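Side-chain contact in fuculose-1-phosphate aldolase (Thermus thermophilus, PDB 2FK5), which belongs to the class II aldolase and adducin family, with an AraD-like fold in which helices pack against a mixed beta sheet: residues H74-V77 against Y78-G82. Numbering follows the deposited sequence.
Sequences HREV and YRRTG
Tyr78 lies one helical turn beyond His74 in helix 71-80, its backbone N bonded to His74 O at 3.0 Å and its ring passing obliquely by that same oxygen. Between the side chains themselves the touch is slight, His74 CB lying beside the far part of the tyrosine ring at CE1; both reach the same outside partner, Tyr78 OH and His74 ND1 each hydrogen-bonding to Ser30 OG, while His74 NE2 reaches Asn28. Arg79 runs alongside Arg75, and their guanidinium groups stack with planes 10° apart and centres 3.8 Å apart; Arg79 NH2 sits over the centre of the Arg75 group. This pairing of like charges is probably eased by Glu76, whose OE1 receives Arg79 NH1 at 3.1 Å on its syn side, and Arg79 NH2 is also bound by Leu59 O. The carboxylate stands almost upright to the Arg79 guanidinium, and OE1 meets it through a distinctly bent bond. The other Glu76 oxygen, OE2, goes to Arg80, taking NE at 2.6 Å from the anti side and close to the guanidinium plane. A bend in the Glu76 chain at chi2 (59°) brings the carboxylate between the two arginines, and Arg80 NH1 extends the network to Glu138. At Thr81, where the chain leaves helical geometry, Val77 O is gripped twice, by Thr81 N at 2.9 Å and by Thr81 OG1 at 2.5 Å, from opposite faces of its carbonyl plane. With chi1 at 74°, OG1 folds back over the last turn and also takes a hydrogen bond from Ala83 N, tying the helix end to the following loop. His74, Val77 and Tyr78 face the sheet, all three touching Leu86 of strand 85-89, and His74 also meets strand 36-40, whereas Glu76, Arg80 and Thr81 lean on helix 130-142.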
# COMPACT_ATOMS: atom_id res chain seq x y z
N HIS A 74 -4.38 -9.71 -28.50
CA HIS A 74 -4.40 -10.87 -27.62
C HIS A 74 -4.96 -12.07 -28.40
O HIS A 74 -4.40 -13.16 -28.37
CB HIS A 74 -5.28 -10.60 -26.40
CG HIS A 74 -4.67 -9.65 -25.42
ND1 HIS A 74 -4.33 -10.03 -24.14
CD2 HIS A 74 -4.36 -8.34 -25.51
CE1 HIS A 74 -3.84 -8.99 -23.49
NE2 HIS A 74 -3.85 -7.95 -24.30
N ARG A 75 -6.07 -11.84 -29.08
CA ARG A 75 -6.70 -12.91 -29.84
C ARG A 75 -5.74 -13.54 -30.85
O ARG A 75 -5.64 -14.77 -30.96
CB ARG A 75 -7.94 -12.39 -30.57
CG ARG A 75 -8.69 -13.49 -31.32
CD ARG A 75 -9.92 -12.93 -32.01
NE ARG A 75 -9.56 -11.98 -33.05
CZ ARG A 75 -10.44 -11.38 -33.84
NH1 ARG A 75 -11.73 -11.64 -33.71
NH2 ARG A 75 -10.03 -10.52 -34.77
N GLU A 76 -5.03 -12.70 -31.59
CA GLU A 76 -4.10 -13.19 -32.60
C GLU A 76 -2.97 -13.98 -31.96
O GLU A 76 -2.53 -15.00 -32.49
CB GLU A 76 -3.54 -12.02 -33.42
CG GLU A 76 -3.01 -12.42 -34.79
CD GLU A 76 -4.07 -13.08 -35.66
OE1 GLU A 76 -5.23 -12.60 -35.66
OE2 GLU A 76 -3.75 -14.07 -36.35
N VAL A 77 -2.49 -13.53 -30.80
CA VAL A 77 -1.43 -14.24 -30.11
C VAL A 77 -1.90 -15.63 -29.71
O VAL A 77 -1.17 -16.61 -29.83
CB VAL A 77 -0.98 -13.50 -28.81
CG1 VAL A 77 -0.02 -14.36 -28.02
CG2 VAL A 77 -0.33 -12.17 -29.16
N TYR A 78 -3.13 -15.73 -29.22
CA TYR A 78 -3.65 -17.03 -28.81
C TYR A 78 -3.90 -17.91 -30.03
O TYR A 78 -3.73 -19.12 -29.96
CB TYR A 78 -4.93 -16.85 -28.00
CG TYR A 78 -4.67 -16.30 -26.62
CD1 TYR A 78 -5.38 -15.20 -26.15
CD2 TYR A 78 -3.70 -16.87 -25.79
CE1 TYR A 78 -5.13 -14.68 -24.87
CE2 TYR A 78 -3.45 -16.36 -24.51
CZ TYR A 78 -4.17 -15.26 -24.06
OH TYR A 78 -3.92 -14.74 -22.81
N ARG A 79 -4.31 -17.30 -31.13
CA ARG A 79 -4.56 -18.04 -32.37
C ARG A 79 -3.27 -18.66 -32.90
O ARG A 79 -3.21 -19.85 -33.18
CB ARG A 79 -5.13 -17.13 -33.45
CG ARG A 79 -6.59 -16.73 -33.31
CD ARG A 79 -6.93 -15.68 -34.36
NE ARG A 79 -8.36 -15.41 -34.47
CZ ARG A 79 -8.88 -14.49 -35.28
NH1 ARG A 79 -8.08 -13.74 -36.04
NH2 ARG A 79 -10.20 -14.32 -35.34
N ARG A 80 -2.23 -17.84 -33.01
CA ARG A 80 -0.95 -18.27 -33.56
C ARG A 80 0.10 -18.87 -32.65
O ARG A 80 1.07 -19.44 -33.14
CB ARG A 80 -0.32 -17.10 -34.32
CG ARG A 80 -1.14 -16.64 -35.51
CD ARG A 80 -0.64 -15.32 -36.07
NE ARG A 80 -1.46 -14.89 -37.19
CZ ARG A 80 -1.20 -15.18 -38.46
NH1 ARG A 80 -0.13 -15.89 -38.77
NH2 ARG A 80 -2.03 -14.77 -39.42
N THR A 81 -0.07 -18.77 -31.33
CA THR A 81 0.92 -19.32 -30.42
C THR A 81 0.29 -20.20 -29.36
O THR A 81 -0.93 -20.34 -29.31
CB THR A 81 1.69 -18.20 -29.68
OG1 THR A 81 0.83 -17.63 -28.69
CG2 THR A 81 2.12 -17.10 -30.64
N GLY A 82 1.13 -20.80 -28.52
CA GLY A 82 0.63 -21.65 -27.46
C GLY A 82 0.52 -20.87 -26.16
O GLY A 82 0.43 -21.45 -25.07